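Long-range contacts in Cif-like 1 (Burkholderia cenocepacia, PDB 7JQY), which probably acts as a Cif-like epoxide hydrolase, built on the alpha/beta hydrolase fold: residues G17-F22 and W64-P69; R24-R29 and H39-G44. The protein carries 1 engineered substitution. One frame throughout, in Å; residues are numbered along the deposited sequence.

Contact 1 (G17-F22 and W64-P69)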
loop_
_atom_site.group_PDB
_atom_site.type_symbol
_atom_site.label_atom_id
_atom_site.label_comp_id
_atom_site.label_asym_id
_atom_site.label_seq_id
_atom_site.Cartn_x
_atom_site.Cartn_y
_atom_site.Cartn_z
ATOM N N GLY B 17 20.098 20.832 11.155
ATOM C CA GLY B 17 21.267 19.979 11.305
ATOM C C GLY B 17 22.086 20.282 12.549
ATOM O O GLY B 17 21.769 21.153 13.366
ATOM N N LEU B 18 23.166 19.522 12.679
ATOM C CA LEU B 18 24.119 19.736 13.750
ATOM C C LEU B 18 24.848 21.061 13.537
ATOM O O LEU B 18 25.049 21.488 12.399
ATOM C CB LEU B 18 25.147 18.600 13.794
ATOM C CG LEU B 18 24.659 17.167 14.002
ATOM C CD1 LEU B 18 25.789 16.157 13.762
ATOM C CD2 LEU B 18 24.079 17.012 15.398
ATOM N N PRO B 19 25.242 21.736 14.615
ATOM C CA PRO B 19 26.038 22.957 14.466
ATOM C C PRO B 19 27.423 22.645 13.915
ATOM O O PRO B 19 27.939 21.531 14.049
ATOM C CB PRO B 19 26.110 23.518 15.890
ATOM C CG PRO B 19 25.893 22.328 16.778
ATOM C CD PRO B 19 24.991 21.392 16.028
ATOM N N ALA B 20 28.034 23.663 13.304
ATOM C CA ALA B 20 29.340 23.494 12.669
ATOM C C ALA B 20 30.373 22.960 13.654
ATOM O O ALA B 20 30.436 23.399 14.803
ATOM C CB ALA B 20 29.816 24.827 12.093
ATOM N N GLY B 21 31.163 21.977 13.212
ATOM C CA GLY B 21 32.211 21.412 14.034
ATOM C C GLY B 21 31.777 20.317 14.984
ATOM O O GLY B 21 32.635 19.729 15.656
ATOM N N PHE B 22 30.477 20.040 15.082
ATOM C CA PHE B 22 30.004 19.016 16.009
ATOM C C PHE B 22 30.627 17.652 15.714
ATOM O O PHE B 22 30.939 16.896 16.641
ATOM C CB PHE B 22 28.479 18.938 15.942
ATOM C CG PHE B 22 27.849 18.130 17.051
ATOM C CD1 PHE B 22 27.838 16.743 17.000
ATOM C CD2 PHE B 22 27.231 18.762 18.130
ATOM C CE1 PHE B 22 27.248 16.000 18.006
ATOM C CE2 PHE B 22 26.644 18.026 19.139
ATOM C CZ PHE B 22 26.655 16.644 19.082
ATOM N N TRP B 64 19.755 17.752 22.060
ATOM C CA TRP B 64 20.754 18.538 22.771
ATOM C C TRP B 64 21.852 19.062 21.857
ATOM O O TRP B 64 22.879 19.532 22.355
ATOM C CB TRP B 64 21.380 17.708 23.897
ATOM C CG TRP B 64 20.359 17.129 24.830
ATOM C CD1 TRP B 64 19.941 15.841 24.880
ATOM C CD2 TRP B 64 19.618 17.830 25.832
ATOM N NE1 TRP B 64 18.995 15.684 25.856
ATOM C CE2 TRP B 64 18.776 16.893 26.458
ATOM C CE3 TRP B 64 19.584 19.163 26.264
ATOM C CZ2 TRP B 64 17.904 17.242 27.494
ATOM C CZ3 TRP B 64 18.716 19.510 27.299
ATOM C CH2 TRP B 64 17.889 18.555 27.897
ATOM N N ARG B 65 21.652 18.991 20.539
ATOM C CA ARG B 65 22.732 19.269 19.596
ATOM C C ARG B 65 23.284 20.683 19.732
ATOM O O ARG B 65 24.481 20.899 19.501
ATOM C CB ARG B 65 22.242 19.041 18.172
ATOM C CG ARG B 65 21.126 19.968 17.760
ATOM C CD ARG B 65 20.401 19.430 16.551
ATOM N NE ARG B 65 19.265 20.270 16.204
ATOM C CZ ARG B 65 18.061 20.147 16.743
ATOM N NH1 ARG B 65 17.838 19.206 17.660
ATOM N NH2 ARG B 65 17.084 20.972 16.365
ATOM N N HIS B 66 22.446 21.650 20.115
ATOM C CA HIS B 66 22.881 23.031 20.246
ATOM C C HIS B 66 23.331 23.373 21.651
ATOM O O HIS B 66 23.823 24.483 21.871
ATOM C CB HIS B 66 21.753 23.994 19.852
ATOM C CG HIS B 66 21.333 23.877 18.421
ATOM N ND1 HIS B 66 22.192 24.131 17.373
ATOM C CD2 HIS B 66 20.147 23.527 17.864
ATOM C CE1 HIS B 66 21.552 23.945 16.231
ATOM N NE2 HIS B 66 20.310 23.582 16.502
ATOM N N VAL B 67 23.207 22.440 22.592
ATOM C CA VAL B 67 23.610 22.665 23.970
ATOM C C VAL B 67 24.943 21.993 24.290
ATOM O O VAL B 67 25.780 22.579 24.974
ATOM C CB VAL B 67 22.493 22.179 24.918
ATOM C CG1 VAL B 67 22.974 22.168 26.359
ATOM C CG2 VAL B 67 21.258 23.079 24.786
ATOM N N MET B 68 25.180 20.790 23.761
ATOM C CA MET B 68 26.398 20.052 24.105
ATOM C C MET B 68 27.699 20.756 23.732
ATOM O O MET B 68 28.681 20.596 24.480
ATOM C CB MET B 68 26.355 18.657 23.468
ATOM C CG MET B 68 25.113 17.883 23.832
ATOM S SD MET B 68 24.680 16.620 22.620
ATOM C CE MET B 68 26.107 15.543 22.741
ATOM N N PRO B 69 27.813 21.473 22.606
ATOM C CA PRO B 69 29.092 22.154 22.327
ATOM C C PRO B 69 29.483 23.162 23.395
ATOM O O PRO B 69 30.624 23.141 23.879
ATOM C CB PRO B 69 28.840 22.824 20.968
ATOM C CG PRO B 69 27.773 22.026 20.343
ATOM C CD PRO B 69 26.885 21.597 21.465
HETATM O O HOH W 1 19.139 22.325 14.239
#
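The ring of F22 and the pyrrolidine of P19 pack against R65, M68 and P69, where a turn leads into helix 68-73, an example of how an N-terminal segment without regular structure can be packed through apolar contacts in one part and bridged by water in another. The tight part is apolar. With chi1 at -168°, trans to the amide nitrogen, the F22 side chain reaches across to the second segment. There its CZ meets CE of M68 at 3.9 Å, with the methyl near the ring plane, while the M68 sulfur lies 5.3 Å from the F22 centroid in an edge-on Met-aromatic contact. CG of P69 touches both F22 CD2 and P19 CG, and the two proline rings cross at about a right angle. P19 CG also approaches the backbone O of R65, at 3.4 Å. L18 closes the arrangement from its own segment: its CD2 lies over the centre of the F22 ring, with R65 CB 3.9 Å from the same methyl.

The part around G17 is looser, and no direct hydrogen bond crosses the contact. A single water bridges it instead, donating to G17 O (3.0 Å), accepting from R65 NE (2.8 Å) and pairing with H66 NE2. R65 reaches this water with its chain extended from CG to NE, and its CG lies over one face of the H66 ring, toward the rim. Beyond P19 the type II turn that leads to F22 carries A20 and G21 into solvent.

The guanidinium of R65 is held further by Y62 O, the Y211 hydroxyl and a salt bridge to D288. M68, at the start of helix 68-73, packs on strands 50-54 and 77-82, whereas V67 faces helix 291-303.

Contact 2 (R24-R29 and H39-G44)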
loop_
_atom_site.group_PDB
_atom_site.type_symbol
_atom_site.label_atom_id
_atom_site.label_comp_id
_atom_site.label_asym_id
_atom_site.label_seq_id
_atom_site.Cartn_x
_atom_site.Cartn_y
_atom_site.Cartn_z
ATOM N N ARG B 24 33.534 16.602 14.639
ATOM C CA ARG B 24 34.905 16.360 15.057
ATOM C C ARG B 24 35.029 16.330 16.565
ATOM O O ARG B 24 36.058 15.895 17.088
ATOM C CB ARG B 24 35.830 17.441 14.481
ATOM C CG ARG B 24 35.947 17.344 12.999
ATOM C CD ARG B 24 36.979 16.292 12.656
ATOM N NE ARG B 24 36.604 15.485 11.498
ATOM C CZ ARG B 24 35.954 14.323 11.551
ATOM N NH1 ARG B 24 35.581 13.801 12.715
ATOM N NH2 ARG B 24 35.681 13.677 10.423
ATOM N N ARG B 25 34.000 16.782 17.274
ATOM C CA ARG B 25 34.076 16.850 18.734
ATOM C C ARG B 25 33.281 15.833 19.557
ATOM O O ARG B 25 33.553 15.670 20.747
ATOM C CB ARG B 25 33.730 18.266 19.210
ATOM C CG ARG B 25 34.747 19.322 18.810
ATOM C CD ARG B 25 34.348 20.694 19.331
ATOM N NE ARG B 25 34.132 20.687 20.775
ATOM C CZ ARG B 25 35.084 20.911 21.674
ATOM N NH1 ARG B 25 34.796 20.886 22.969
ATOM N NH2 ARG B 25 36.326 21.159 21.281
ATOM N N PHE B 26 32.312 15.148 18.959
ATOM C CA PHE B 26 31.539 14.203 19.742
ATOM C C PHE B 26 31.638 12.846 19.081
ATOM O O PHE B 26 31.983 12.740 17.904
ATOM C CB PHE B 26 30.085 14.672 19.884
ATOM C CG PHE B 26 29.959 15.952 20.657
ATOM C CD1 PHE B 26 29.759 15.932 22.028
ATOM C CD2 PHE B 26 30.057 17.172 20.021
ATOM C CE1 PHE B 26 29.649 17.103 22.746
ATOM C CE2 PHE B 26 29.951 18.352 20.736
ATOM C CZ PHE B 26 29.749 18.317 22.097
ATOM N N SER B 27 31.322 11.810 19.848
ATOM C CA SER B 27 31.477 10.446 19.385
ATOM C C SER B 27 30.266 9.646 19.818
ATOM O O SER B 27 29.719 9.858 20.901
ATOM C CB SER B 27 32.751 9.791 19.946
ATOM O OG SER B 27 33.888 10.546 19.589
ATOM N N ARG B 28 29.883 8.691 18.982
ATOM C CA ARG B 28 28.813 7.767 19.312
ATOM C C ARG B 28 29.426 6.564 20.002
ATOM O O ARG B 28 30.416 6.002 19.520
ATOM C CB ARG B 28 28.040 7.339 18.060
ATOM C CG ARG B 28 27.444 8.500 17.270
ATOM C CD ARG B 28 26.633 7.988 16.107
ATOM N NE ARG B 28 25.964 6.753 16.479
ATOM C CZ ARG B 28 25.476 5.876 15.614
ATOM N NH1 ARG B 28 25.575 6.100 14.311
ATOM N NH2 ARG B 28 24.893 4.771 16.053
ATOM N N ARG B 29 28.828 6.162 21.117
ATOM C CA ARG B 29 29.343 5.085 21.941
ATOM C C ARG B 29 28.174 4.247 22.429
ATOM O O ARG B 29 27.022 4.699 22.467
ATOM C CB ARG B 29 30.118 5.635 23.148
ATOM C CG ARG B 29 31.617 5.529 23.087
ATOM C CD ARG B 29 32.221 6.525 22.129
ATOM N NE ARG B 29 33.627 6.204 21.878
ATOM C CZ ARG B 29 34.157 6.034 20.669
ATOM N NH1 ARG B 29 33.449 6.323 19.585
ATOM N NH2 ARG B 29 35.442 5.718 20.541
ATOM N N HIS B 39 22.860 3.535 23.921
ATOM C CA HIS B 39 23.628 4.384 23.023
ATOM C C HIS B 39 23.718 5.793 23.595
ATOM O O HIS B 39 22.759 6.300 24.185
ATOM C CB HIS B 39 22.971 4.403 21.640
ATOM C CG HIS B 39 23.546 5.412 20.698
ATOM N ND1 HIS B 39 22.943 6.628 20.457
ATOM C CD2 HIS B 39 24.649 5.375 19.912
ATOM C CE1 HIS B 39 23.659 7.305 19.577
ATOM N NE2 HIS B 39 24.699 6.565 19.229
ATOM N N TYR B 40 24.875 6.425 23.434
ATOM C CA TYR B 40 25.043 7.779 23.932
ATOM C C TYR B 40 26.083 8.482 23.087
ATOM O O TYR B 40 26.905 7.851 22.414
ATOM C CB TYR B 40 25.448 7.824 25.417
ATOM C CG TYR B 40 26.796 7.198 25.729
ATOM C CD1 TYR B 40 26.949 5.815 25.771
ATOM C CD2 TYR B 40 27.915 7.990 25.974
ATOM C CE1 TYR B 40 28.182 5.233 26.052
ATOM C CE2 TYR B 40 29.147 7.419 26.258
ATOM C CZ TYR B 40 29.273 6.043 26.292
ATOM O OH TYR B 40 30.495 5.474 26.569
ATOM N N VAL B 41 26.030 9.803 23.131
ATOM C CA VAL B 41 26.966 10.658 22.418
ATOM C C VAL B 41 27.740 11.447 23.460
ATOM O O VAL B 41 27.142 11.990 24.398
ATOM C CB VAL B 41 26.228 11.581 21.428
ATOM C CG1 VAL B 41 27.175 12.559 20.771
ATOM C CG2 VAL B 41 25.544 10.737 20.374
ATOM N N THR B 42 29.065 11.474 23.328
ATOM C CA THR B 42 29.897 12.067 24.362
ATOM C C THR B 42 31.006 12.913 23.752
ATOM O O THR B 42 31.468 12.656 22.637
ATOM C CB THR B 42 30.501 11.000 25.282
ATOM O OG1 THR B 42 31.122 11.650 26.397
ATOM C CG2 THR B 42 31.539 10.139 24.531
ATOM N N GLY B 43 31.406 13.942 24.499
ATOM C CA GLY B 43 32.474 14.851 24.118
ATOM C C GLY B 43 32.891 15.702 25.303
ATOM O O GLY B 43 32.320 15.614 26.395
ATOM N N GLY B 44 33.903 16.540 25.076
ATOM C CA GLY B 44 34.479 17.339 26.136
ATOM C C GLY B 44 35.624 16.609 26.822
ATOM O O GLY B 44 35.957 15.470 26.472
#
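Backbone pairing between S27-R29 and Y40-T42 sets the register, in a regular antiparallel ladder. S27 and T42 exchange N-H and C=O in a hydrogen-bonded pair (S27 N to T42 O, 2.9 Å), and R29 and Y40 do the same, with R29 N to Y40 O also at 2.9 Å. R28 and V41 form the non-hydrogen-bonded pair between them, where CA of V41 leans on S27 O at 3.2 Å in a CA-H...O contact.

Polar side chains add one direct bond. R28 bends at chi3 (35°) to bring NE to NE2 of H39, 3.0 Å away and somewhat out of the imidazole plane; the guanidinium and imidazole planes stand 74° apart. H39 ND1 is hydrogen-bonded to D82 OD2, an arrangement consistent with a neutral ring that has its proton on the aspartate side and accepts from R28 through NE2.

Apolar and pi contacts divide between the two faces. On the face of F26 and V41, CB of F26 touches V41 CG1 at 3.7 Å, and CD1 of its ring lies against the backbone N of G43. On the face of R29 and Y40, CB of R29 lies over one face of the Y40 ring, offset toward the rim at CZ, 3.7 Å from the Y40 centroid, a CH-pi contact.

S27 OG is hydrogen-bonded to G12 N of the second subunit, so the hairpin also faces the oligomer interface. Strands 26-32 and 37-43 form the antiparallel beta hairpin that opens the mixed sheet of the alpha/beta hydrolase fold, with 37-43 continuing the pairing to strand 77-82.

Overall arrangement
The centres of contacts 1 and 2 lie 11 Å apart, each about 17 Å from the chain's centre. M68 joins them: its CE lies 3.7 Å from V41 CG1 and its O 3.5 Å from F26 CZ. Stacking of F22 on F26 is a second link. Together they place the N-terminal region beside the hairpin at one edge of the chain's sheet. Neither is known to include an active-site residue, but W64, in segment 64-69, packs on H55 of an HGWP sequence resembling the HGXP oxyanion-hole motif, so this segment probably lies near the active site. S123, at the probable nucleophile elbow, is an engineered serine in place of the aspartate nucleophile and lies in neither contact.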